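HpcH/HpaI aldolase/citrate lyase family protein (Burkholderia cenocepacia, PDB 4MF4) belongs to the HpcH/HpaI aldolase/citrate lyase family, whose members are built on a closed eight-stranded parallel barrel, and forms an assembly of six chains. Local coordinates at residues A[51-54]-A[59-62]; A[172-177]-A[216-221]; A[91-96]-A[120-125]; A[197-200]-A[206-209]. One frame throughout, in Å; residues are numbered along the deposited sequence.

Contact 1. Residues A[51-54]-A[59-62]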
loop_
_atom_site.group_PDB
_atom_site.type_symbol
_atom_site.label_atom_id
_atom_site.label_comp_id
_atom_site.label_asym_id
_atom_site.label_seq_id
_atom_site.Cartn_x
_atom_site.Cartn_y
_atom_site.Cartn_z
ATOM N N LEU A 51 -23.070 6.471 5.890
ATOM C CA LEU A 51 -22.177 6.466 4.746
ATOM C C LEU A 51 -21.886 5.025 4.354
ATOM O O LEU A 51 -21.623 4.203 5.218
ATOM C CB LEU A 51 -20.847 7.147 5.083
ATOM C CG LEU A 51 -20.875 8.611 5.517
ATOM C CD1 LEU A 51 -19.504 9.078 6.010
ATOM C CD2 LEU A 51 -21.273 9.485 4.357
ATOM N N CYS A 52 -21.971 4.697 3.072
ATOM C CA CYS A 52 -21.822 3.279 2.635
ATOM C C CYS A 52 -20.472 3.009 1.968
ATOM O O CYS A 52 -20.162 3.622 0.951
ATOM C CB CYS A 52 -22.939 2.854 1.687
ATOM S SG CYS A 52 -22.887 1.084 1.351
ATOM N N ILE A 53 -19.688 2.134 2.563
ATOM C CA ILE A 53 -18.435 1.669 1.953
ATOM C C ILE A 53 -18.795 0.483 1.083
ATOM O O ILE A 53 -19.141 -0.573 1.579
ATOM C CB ILE A 53 -17.394 1.292 3.012
ATOM C CG1 ILE A 53 -17.052 2.496 3.888
ATOM C CG2 ILE A 53 -16.101 0.740 2.387
ATOM C CD1 ILE A 53 -16.502 2.076 5.231
ATOM N N ASP A 54 -18.720 0.649 -0.235
ATOM C CA ASP A 54 -19.162 -0.412 -1.159
ATOM C C ASP A 54 -18.021 -1.410 -1.491
ATOM O O ASP A 54 -17.012 -0.978 -1.968
ATOM C CB ASP A 54 -19.626 0.224 -2.427
ATOM C CG ASP A 54 -20.248 -0.760 -3.394
ATOM O OD1 ASP A 54 -20.589 -1.895 -2.997
ATOM O OD2 ASP A 54 -20.525 -0.318 -4.527
ATOM N N PRO A 59 -13.495 -1.062 -5.605
ATOM C CA PRO A 59 -12.458 -2.002 -5.212
ATOM C C PRO A 59 -12.029 -1.791 -3.762
ATOM O O PRO A 59 -10.940 -1.334 -3.497
ATOM C CB PRO A 59 -11.328 -1.664 -6.187
ATOM C CG PRO A 59 -11.444 -0.202 -6.327
ATOM C CD PRO A 59 -12.918 0.124 -6.250
ATOM N N ASN A 60 -12.927 -2.057 -2.829
ATOM C CA ASN A 60 -12.631 -1.977 -1.428
ATOM C C ASN A 60 -12.527 -3.374 -0.858
ATOM O O ASN A 60 -13.523 -4.085 -0.706
ATOM C CB ASN A 60 -13.727 -1.203 -0.685
ATOM C CG ASN A 60 -13.705 0.258 -1.015
ATOM O OD1 ASN A 60 -12.649 0.890 -0.955
ATOM N ND2 ASN A 60 -14.845 0.790 -1.457
ATOM N N ASP A 61 -11.303 -3.768 -0.553
ATOM C CA ASP A 61 -11.075 -5.032 0.123
ATOM C C ASP A 61 -10.965 -4.842 1.673
ATOM O O ASP A 61 -11.220 -3.731 2.185
ATOM C CB ASP A 61 -9.872 -5.722 -0.532
ATOM C CG ASP A 61 -10.230 -6.373 -1.915
ATOM O OD1 ASP A 61 -11.413 -6.641 -2.215
ATOM O OD2 ASP A 61 -9.314 -6.664 -2.710
ATOM N N SER A 62 -10.649 -5.905 2.434
ATOM C CA SER A 62 -10.730 -5.817 3.926
ATOM C C SER A 62 -9.896 -4.693 4.529
ATOM O O SER A 62 -10.379 -3.977 5.400
ATOM C CB SER A 62 -10.342 -7.140 4.634
ATOM O OG SER A 62 -11.308 -8.132 4.385
#

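Contact 2. Residues A[172-177]-A[216-221]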
loop_
_atom_site.group_PDB
_atom_site.type_symbol
_atom_site.label_atom_id
_atom_site.label_comp_id
_atom_site.label_asym_id
_atom_site.label_seq_id
_atom_site.Cartn_x
_atom_site.Cartn_y
_atom_site.Cartn_z
ATOM N N ASP A 172 -41.272 -10.831 -6.279
ATOM C CA ASP A 172 -42.383 -11.764 -6.021
ATOM C C ASP A 172 -42.343 -12.303 -4.583
ATOM O O ASP A 172 -43.381 -12.614 -4.008
ATOM C CB ASP A 172 -42.362 -12.934 -7.003
ATOM C CG ASP A 172 -42.637 -12.505 -8.434
ATOM O OD1 ASP A 172 -43.651 -11.808 -8.689
ATOM O OD2 ASP A 172 -41.838 -12.875 -9.312
ATOM N N GLU A 173 -41.140 -12.369 -4.009
ATOM C CA GLU A 173 -40.906 -12.957 -2.717
ATOM C C GLU A 173 -40.819 -11.906 -1.617
ATOM O O GLU A 173 -40.558 -12.244 -0.477
ATOM C CB GLU A 173 -39.572 -13.774 -2.781
ATOM C CG GLU A 173 -39.640 -15.092 -3.556
ATOM C CD GLU A 173 -40.368 -16.179 -2.761
ATOM O OE1 GLU A 173 -39.979 -17.353 -2.815
ATOM O OE2 GLU A 173 -41.296 -15.853 -2.020
ATOM N N VAL A 174 -41.085 -10.638 -1.937
ATOM C CA VAL A 174 -40.708 -9.537 -1.059
ATOM C C VAL A 174 -41.480 -9.462 0.256
ATOM O O VAL A 174 -40.932 -9.055 1.271
ATOM C CB VAL A 174 -40.748 -8.178 -1.754
ATOM C CG1 VAL A 174 -42.179 -7.738 -2.021
ATOM C CG2 VAL A 174 -40.044 -7.127 -0.875
ATOM N N GLU A 175 -42.740 -9.879 0.266
ATOM C CA GLU A 175 -43.483 -9.873 1.514
ATOM C C GLU A 175 -42.874 -10.924 2.479
ATOM O O GLU A 175 -42.711 -10.662 3.652
ATOM C CB GLU A 175 -44.996 -10.079 1.270
ATOM C CG GLU A 175 -45.625 -8.956 0.405
ATOM C CD GLU A 175 -45.460 -9.135 -1.115
ATOM O OE1 GLU A 175 -44.959 -10.201 -1.580
ATOM O OE2 GLU A 175 -45.837 -8.198 -1.886
ATOM N N ARG A 176 -42.509 -12.085 1.979
ATOM C CA ARG A 176 -41.894 -13.125 2.841
ATOM C C ARG A 176 -40.443 -12.757 3.239
ATOM O O ARG A 176 -39.963 -13.147 4.316
ATOM C CB ARG A 176 -41.911 -14.476 2.122
ATOM C CG ARG A 176 -43.313 -15.052 1.858
ATOM C CD ARG A 176 -43.269 -16.079 0.722
ATOM N NE ARG A 176 -42.820 -17.398 1.196
ATOM C CZ ARG A 176 -42.041 -18.265 0.526
ATOM N NH1 ARG A 176 -41.541 -17.989 -0.671
ATOM N NH2 ARG A 176 -41.730 -19.420 1.089
ATOM N N ILE A 177 -39.721 -12.061 2.344
ATOM C CA ILE A 177 -38.413 -11.494 2.710
ATOM C C ILE A 177 -38.565 -10.487 3.855
ATOM O O ILE A 177 -37.849 -10.547 4.847
ATOM C CB ILE A 177 -37.716 -10.853 1.510
ATOM C CG1 ILE A 177 -37.336 -11.955 0.514
ATOM C CG2 ILE A 177 -36.469 -10.080 1.956
ATOM C CD1 ILE A 177 -36.927 -11.451 -0.839
ATOM N N LEU A 216 -41.699 -1.122 -1.632
ATOM C CA LEU A 216 -42.046 -0.096 -0.623
ATOM C C LEU A 216 -43.296 -0.464 0.194
ATOM O O LEU A 216 -43.323 -0.315 1.434
ATOM C CB LEU A 216 -42.242 1.258 -1.318
ATOM C CG LEU A 216 -42.738 2.442 -0.469
ATOM C CD1 LEU A 216 -41.696 2.727 0.608
ATOM C CD2 LEU A 216 -42.972 3.684 -1.315
ATOM N N ALA A 217 -44.340 -0.924 -0.499
ATOM C CA ALA A 217 -45.610 -1.262 0.149
ATOM C C ALA A 217 -45.424 -2.448 1.044
ATOM O O ALA A 217 -45.979 -2.514 2.152
ATOM C CB ALA A 217 -46.683 -1.541 -0.893
ATOM N N ALA A 218 -44.625 -3.406 0.586
ATOM C CA ALA A 218 -44.326 -4.565 1.453
ATOM C C ALA A 218 -43.684 -4.148 2.769
ATOM O O ALA A 218 -44.014 -4.651 3.844
ATOM C CB ALA A 218 -43.463 -5.576 0.730
ATOM N N GLY A 219 -42.719 -3.247 2.675
ATOM C CA GLY A 219 -42.059 -2.735 3.837
ATOM C C GLY A 219 -43.041 -2.076 4.785
ATOM O O GLY A 219 -43.033 -2.383 5.971
ATOM N N LYS A 220 -43.865 -1.155 4.262
ATOM C CA LYS A 220 -44.828 -0.412 5.084
ATOM C C LYS A 220 -45.783 -1.319 5.814
ATOM O O LYS A 220 -46.103 -1.084 6.985
ATOM C CB LYS A 220 -45.632 0.586 4.241
ATOM C CG LYS A 220 -44.811 1.760 3.750
ATOM C CD LYS A 220 -45.699 2.714 2.999
ATOM C CE LYS A 220 -44.961 3.900 2.495
ATOM N NZ LYS A 220 -45.764 4.538 1.411
ATOM N N GLN A 221 -46.255 -2.343 5.120
ATOM C CA GLN A 221 -47.209 -3.297 5.683
ATOM C C GLN A 221 -46.541 -4.164 6.778
ATOM O O GLN A 221 -47.151 -4.482 7.797
ATOM C CB GLN A 221 -47.821 -4.155 4.556
ATOM C CG GLN A 221 -49.018 -5.000 4.941
ATOM C CD GLN A 221 -48.703 -6.226 5.787
ATOM O OE1 GLN A 221 -47.613 -6.792 5.744
ATOM N NE2 GLN A 221 -49.688 -6.645 6.578
#

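Contact 3. Residues A[91-96]-A[120-125]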
loop_
_atom_site.group_PDB
_atom_site.type_symbol
_atom_site.label_atom_id
_atom_site.label_comp_id
_atom_site.label_asym_id
_atom_site.label_seq_id
_atom_site.Cartn_x
_atom_site.Cartn_y
_atom_site.Cartn_z
ATOM N N TRP A 91 -16.916 -16.130 4.594
ATOM C CA TRP A 91 -15.614 -15.491 4.848
ATOM C C TRP A 91 -15.607 -13.979 4.617
ATOM O O TRP A 91 -14.960 -13.233 5.358
ATOM C CB TRP A 91 -14.490 -16.197 4.066
ATOM C CG TRP A 91 -14.283 -15.779 2.638
ATOM C CD1 TRP A 91 -14.891 -16.315 1.536
ATOM C CD2 TRP A 91 -13.319 -14.834 2.125
ATOM N NE1 TRP A 91 -14.411 -15.720 0.369
ATOM C CE2 TRP A 91 -13.457 -14.803 0.707
ATOM C CE3 TRP A 91 -12.377 -14.004 2.712
ATOM C CZ2 TRP A 91 -12.641 -14.025 -0.105
ATOM C CZ3 TRP A 91 -11.586 -13.207 1.905
ATOM C CH2 TRP A 91 -11.731 -13.215 0.515
ATOM N N LEU A 92 -16.338 -13.512 3.606
ATOM C CA LEU A 92 -16.489 -12.068 3.341
ATOM C C LEU A 92 -17.282 -11.331 4.436
ATOM O O LEU A 92 -16.954 -10.218 4.826
ATOM C CB LEU A 92 -17.190 -11.888 1.996
ATOM C CG LEU A 92 -16.348 -12.301 0.798
ATOM C CD1 LEU A 92 -17.162 -12.421 -0.482
ATOM C CD2 LEU A 92 -15.178 -11.313 0.616
ATOM N N VAL A 93 -18.321 -11.966 4.938
ATOM C CA VAL A 93 -19.158 -11.392 6.005
ATOM C C VAL A 93 -18.379 -11.302 7.310
ATOM O O VAL A 93 -18.470 -10.315 7.996
ATOM C CB VAL A 93 -20.451 -12.204 6.196
ATOM C CG1 VAL A 93 -21.235 -11.832 7.459
ATOM C CG2 VAL A 93 -21.330 -12.064 4.967
ATOM N N LYS A 94 -17.639 -12.363 7.634
ATOM C CA LYS A 94 -16.723 -12.417 8.739
ATOM C C LYS A 94 -15.724 -11.254 8.676
ATOM O O LYS A 94 -15.531 -10.558 9.662
ATOM C CB LYS A 94 -15.984 -13.752 8.620
ATOM C CG LYS A 94 -15.311 -14.273 9.834
ATOM C CD LYS A 94 -14.864 -15.713 9.577
ATOM C CE LYS A 94 -16.012 -16.685 9.570
ATOM N NZ LYS A 94 -15.560 -17.964 8.947
ATOM N N ARG A 95 -15.088 -11.055 7.526
ATOM C CA ARG A 95 -14.142 -9.922 7.354
ATOM C C ARG A 95 -14.794 -8.555 7.710
ATOM O O ARG A 95 -14.232 -7.748 8.441
ATOM C CB ARG A 95 -13.585 -9.873 5.939
ATOM C CG ARG A 95 -12.551 -10.938 5.573
ATOM C CD ARG A 95 -11.296 -10.881 6.388
ATOM N NE ARG A 95 -10.259 -11.790 5.855
ATOM C CZ ARG A 95 -9.477 -11.554 4.806
ATOM N NH1 ARG A 95 -9.616 -10.447 4.061
ATOM N NH2 ARG A 95 -8.559 -12.451 4.462
ATOM N N ALA A 96 -15.985 -8.309 7.196
ATOM C CA ALA A 96 -16.630 -7.012 7.427
ATOM C C ALA A 96 -17.027 -6.848 8.905
ATOM O O ALA A 96 -16.758 -5.828 9.505
ATOM C CB ALA A 96 -17.840 -6.870 6.539
ATOM N N ARG A 120 -28.234 -15.245 9.499
ATOM C CA ARG A 120 -27.483 -16.260 10.242
ATOM C C ARG A 120 -25.996 -15.980 10.239
ATOM O O ARG A 120 -25.315 -16.191 11.231
ATOM C CB ARG A 120 -27.683 -17.667 9.630
ATOM C CG ARG A 120 -29.072 -18.272 9.801
ATOM C CD ARG A 120 -29.150 -19.638 9.109
ATOM N NE ARG A 120 -28.282 -20.589 9.809
ATOM C CZ ARG A 120 -27.979 -21.819 9.404
ATOM N NH1 ARG A 120 -28.437 -22.288 8.249
ATOM N NH2 ARG A 120 -27.183 -22.585 10.161
ATOM N N LEU A 121 -25.486 -15.543 9.098
ATOM C CA LEU A 121 -24.074 -15.265 8.928
ATOM C C LEU A 121 -23.635 -14.124 9.812
ATOM O O LEU A 121 -22.457 -14.054 10.145
ATOM C CB LEU A 121 -23.695 -14.961 7.484
ATOM C CG LEU A 121 -23.788 -16.076 6.446
ATOM C CD1 LEU A 121 -23.391 -15.461 5.110
ATOM C CD2 LEU A 121 -22.913 -17.291 6.722
ATOM N N THR A 122 -24.558 -13.284 10.251
ATOM C CA THR A 122 -24.233 -12.162 11.151
ATOM C C THR A 122 -24.433 -12.384 12.646
ATOM O O THR A 122 -24.109 -11.480 13.444
ATOM C CB THR A 122 -25.003 -10.865 10.770
ATOM O OG1 THR A 122 -26.377 -10.949 11.192
ATOM C CG2 THR A 122 -24.899 -10.606 9.304
ATOM N N ARG A 123 -24.893 -13.585 13.030
ATOM C CA ARG A 123 -25.249 -13.875 14.416
ATOM C C ARG A 123 -24.340 -14.953 15.042
ATOM O O ARG A 123 -24.136 -15.997 14.476
ATOM C CB ARG A 123 -26.700 -14.353 14.518
ATOM C CG ARG A 123 -27.780 -13.328 14.121
ATOM C CD ARG A 123 -27.578 -11.994 14.812
ATOM N NE ARG A 123 -28.762 -11.143 14.853
ATOM C CZ ARG A 123 -29.049 -10.155 14.002
ATOM N NH1 ARG A 123 -28.276 -9.856 12.966
ATOM N NH2 ARG A 123 -30.151 -9.437 14.197
ATOM N N PHE A 124 -23.789 -14.646 16.207
ATOM C CA PHE A 124 -23.246 -15.657 17.086
ATOM C C PHE A 124 -24.344 -16.628 17.540
ATOM O O PHE A 124 -25.442 -16.195 17.885
ATOM C CB PHE A 124 -22.667 -14.993 18.308
ATOM C CG PHE A 124 -21.418 -14.199 18.040
ATOM C CD1 PHE A 124 -20.399 -14.724 17.288
ATOM C CD2 PHE A 124 -21.264 -12.935 18.605
ATOM C CE1 PHE A 124 -19.232 -14.000 17.086
ATOM C CE2 PHE A 124 -20.120 -12.212 18.410
ATOM C CZ PHE A 124 -19.101 -12.731 17.634
ATOM N N PRO A 125 -24.053 -17.938 17.556
ATOM C CA PRO A 125 -25.085 -18.855 18.075
ATOM C C PRO A 125 -25.492 -18.503 19.525
ATOM O O PRO A 125 -24.642 -18.344 20.392
ATOM C CB PRO A 125 -24.430 -20.236 17.998
ATOM C CG PRO A 125 -23.122 -20.071 17.332
ATOM C CD PRO A 125 -22.799 -18.615 17.201
#

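Contact 4. Residues A[197-200]-A[206-209]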
loop_
_atom_site.group_PDB
_atom_site.type_symbol
_atom_site.label_atom_id
_atom_site.label_comp_id
_atom_site.label_asym_id
_atom_site.label_seq_id
_atom_site.Cartn_x
_atom_site.Cartn_y
_atom_site.Cartn_z
ATOM N N LEU A 197 -35.554 -6.819 -14.701
ATOM C CA LEU A 197 -36.891 -6.913 -15.229
ATOM C C LEU A 197 -36.907 -6.714 -16.748
ATOM O O LEU A 197 -37.984 -6.669 -17.336
ATOM C CB LEU A 197 -37.832 -5.895 -14.565
ATOM C CG LEU A 197 -37.918 -5.939 -13.036
ATOM C CD1 LEU A 197 -38.658 -4.737 -12.472
ATOM C CD2 LEU A 197 -38.607 -7.209 -12.562
ATOM N N GLY A 198 -35.740 -6.567 -17.381
ATOM C CA GLY A 198 -35.659 -6.500 -18.831
ATOM C C GLY A 198 -35.638 -5.086 -19.356
ATOM O O GLY A 198 -35.906 -4.859 -20.523
ATOM N N HIS A 199 -35.278 -4.134 -18.497
ATOM C CA HIS A 199 -35.389 -2.704 -18.776
ATOM C C HIS A 199 -34.108 -1.968 -18.426
ATOM O O HIS A 199 -34.117 -0.910 -17.828
ATOM C CB HIS A 199 -36.593 -2.136 -17.998
ATOM C CG HIS A 199 -37.889 -2.595 -18.563
ATOM N ND1 HIS A 199 -38.626 -3.617 -18.005
ATOM C CD2 HIS A 199 -38.513 -2.260 -19.713
ATOM C CE1 HIS A 199 -39.688 -3.843 -18.753
ATOM N NE2 HIS A 199 -39.634 -3.041 -19.799
ATOM N N LEU A 200 -32.994 -2.569 -18.800
ATOM C CA LEU A 200 -31.693 -1.982 -18.606
ATOM C C LEU A 200 -31.636 -0.513 -19.037
ATOM O O LEU A 200 -32.013 -0.187 -20.163
ATOM C CB LEU A 200 -30.682 -2.780 -19.414
ATOM C CG LEU A 200 -29.231 -2.344 -19.434
ATOM C CD1 LEU A 200 -28.528 -2.695 -18.136
ATOM C CD2 LEU A 200 -28.543 -3.019 -20.614
ATOM N N PRO A 206 -42.759 1.764 -16.651
ATOM C CA PRO A 206 -43.862 1.512 -15.704
ATOM C C PRO A 206 -43.802 0.182 -14.931
ATOM O O PRO A 206 -44.287 0.077 -13.803
ATOM C CB PRO A 206 -45.118 1.574 -16.591
ATOM C CG PRO A 206 -44.675 1.999 -17.952
ATOM C CD PRO A 206 -43.239 2.395 -17.895
ATOM N N ASP A 207 -43.258 -0.847 -15.558
ATOM C CA ASP A 207 -43.152 -2.125 -14.916
ATOM C C ASP A 207 -42.105 -2.067 -13.822
ATOM O O ASP A 207 -42.268 -2.704 -12.801
ATOM C CB ASP A 207 -42.802 -3.197 -15.925
ATOM C CG ASP A 207 -43.946 -3.486 -16.867
ATOM O OD1 ASP A 207 -45.087 -3.043 -16.598
ATOM O OD2 ASP A 207 -43.699 -4.174 -17.855
ATOM N N VAL A 208 -41.053 -1.286 -14.039
ATOM C CA VAL A 208 -40.045 -1.069 -12.999
ATOM C C VAL A 208 -40.631 -0.240 -11.858
ATOM O O VAL A 208 -40.401 -0.563 -10.670
ATOM C CB VAL A 208 -38.782 -0.381 -13.521
ATOM C CG1 VAL A 208 -37.805 -0.152 -12.371
ATOM C CG2 VAL A 208 -38.122 -1.201 -14.612
ATOM N N GLU A 209 -41.407 0.792 -12.192
ATOM C CA GLU A 209 -42.071 1.622 -11.139
ATOM C C GLU A 209 -43.058 0.782 -10.344
ATOM O O GLU A 209 -43.131 0.920 -9.133
ATOM C CB GLU A 209 -42.701 2.923 -11.705
ATOM C CG GLU A 209 -41.604 3.881 -12.187
ATOM C CD GLU A 209 -42.051 5.300 -12.529
ATOM O OE1 GLU A 209 -43.214 5.522 -12.928
ATOM O OE2 GLU A 209 -41.198 6.206 -12.454
#

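Contact 1. Residues A[51-54]-A[59-62]
Asn60 reaches back to the strand it follows and gives its side-chain amide to the last carbonyl of that strand: ND2 lies 2.8 Å from Asp54 O, with a nearly straight N-H...O angle of 164°. The acceptor sits almost in the amide plane of Asn60, whereas the donor is tilted 32° from the plane of the carbonyl. With CG anti to its own carbonyl carbon (chi1 -70°), the amide is carried across to the strand end, and CB passes 3.5 Å from Asp54 O on the way. Ile53 CG2 lies over one face of the amide, toward its nitrogen, 4.0 Å from Asn60 ND2, the two side chains crossing at about a right angle. All three residues are buried. Segment 51-54 belongs to the second strand of a TIM-type barrel, and segment 59-62 is the part of the following beta-alpha loop that leads into helix 62-73. The other end of the amide is held from that helix, since Asn60 OD1 accepts a bond from Gln68 NE2, so both ends of the group are tied and its rotation is fixed. The carboxylate of Asp54 turns to other partners: OD1 takes the backbone N of Glu56 and a salt bridge from Arg84, while OD2 takes Trp31 NE1. Asp61 OD1 pairs with Arg95 of a second subunit, which places this loop at a subunit interface.

Contact 2. Residues A[172-177]-A[216-221]
Ala218 meets Val174 of segment 172-177 with its methyl group, which points toward the neighbouring helix. Ala218 CB settles against the two branches of the valine, 3.7 Å from Val174 CG1 and 4.1 Å from Val174 CG2. Val174 can offer both because CG1 stands between its backbone N and carbonyl carbon (chi1 71°) while CG2 lies anti to the N. The methyl is also bordered by the aliphatic part of Glu175, whose CG is 4.0 Å from Ala218 CB. So small a side chain allows close approach of the backbones, and the CA atoms of Glu175 and Ala218 are only 5.4 Å apart. These are neighbouring outer helices of the TIM-type barrel: helix 174-178 leads into strand 185-188, and helix 206-222 leads into strand 225-230. Val174 also packs on Leu186 of the first of these strands. The Glu175 chain bends at chi2 (83°) and takes its carboxylate to a salt bridge with Arg214, one turn earlier on helix 206-222, on the solvent-exposed side. Farther along the second segment, Lys220 NZ donates a hydrogen bond to Ala242 O.

Contact 3. Residues A[91-96]-A[120-125]
Val93 projects from helix 90-98 toward the end of helix 112-121, and from CB the side chain branches to two methyl groups that meet different parts of Leu121. CG1 lies anti to the backbone N (chi1 169°) and meets the backbone side: it is 3.7 Å from Leu121 O and 4.0 Å from Leu121 CB, with, more loosely, Thr122 CG2 at 4.3 Å. CG2, on the N side, instead meets the tip of the leucine, 4.0 Å from Leu121 CD1. The two side chains cross at about a right angle, so that Leu121 runs past the valine with CB beside one methyl and CD1 beside the other. The contact is buried; one methyl meets a backbone carbonyl, the other a leucine methyl. Both helices belong to the outer layer of a TIM-type barrel, one before and one after strand 103-106, and Val93 rests on Leu104 and Phe106 of that strand, where Thr122 also touches Phe106. Thr122 OG1 is hydrogen-bonded to Val119 O in the last turn of its helix and accepts a bond from Arg123 NH1 (2.8 Å). From the same helix as Val93, Lys94 and Arg95 form salt bridges with Glu56 and Asp61 of another subunit.

Contact 4. Residues A[197-200]-A[206-209]
The backbone of segment 197-200 turns away from helix 190-196 through a Schellman motif at Gly198, whose positive phi (95°) would press a CB against the carbonyl O of Leu197 and so by itself accounts for glycine, and comes alongside the first turn of helix 206-222, where the CA atoms of Leu197 and Val208 are 7.0 Å apart. Leu197 and His199, on the two sides of that glycine, both direct their side chains at the new helix. CD1 of Leu197 makes its approach over the helix backbone, 4.0 Å from Val208 CA, and also touches the valine methyl, 4.2 Å from Val208 CG2. That same CG2 branch, set on the backbone N side of Val208 (chi1 178° for CG1), is shared with the histidine: it lies 3.8 Å from His199 CB, the two side chains lying side by side and running antiparallel. Beyond the methyl, the imidazole comes near the carboxylate of Asp207, with His199 CE1 4.1 Å from Asp207 OD2 and the two planes 79° apart. His199 NE2 and Asp207 OD2 are 4.6 Å apart, so any attraction between them would be through space and depends on the protonation of the ring. The ring is also stacked with that of His205, just ahead of the helix. Val208 packs on Ala194, joining helix 206-222 to the preceding helix 190-196 on the outside of the barrel, while Leu200 lies against Ala195 and, across a subunit boundary, against Pro125 of a second subunit.

In the fold
Contacts 1 to 3 are buried, whereas contact 4 is only partly so and lies farthest from the centre of the chain. Chemistry follows place: contact 1 ties a barrel strand to its own beta-alpha loop by a polar bond; contacts 2 and 3 join neighbouring outer helices mainly by aliphatic packing; contact 4 joins the loop after one outer helix to the start of the next and adds an imidazole near a carboxylate. Contacts 2 and 4 share helix 206-222, their centres about 18 Å apart. Contacts 1 and 3 meet through a probable hydrogen bond between Ser62 and Arg95, and both border the third subunit, while the segments of contact 2 touch no other chain of the assembly.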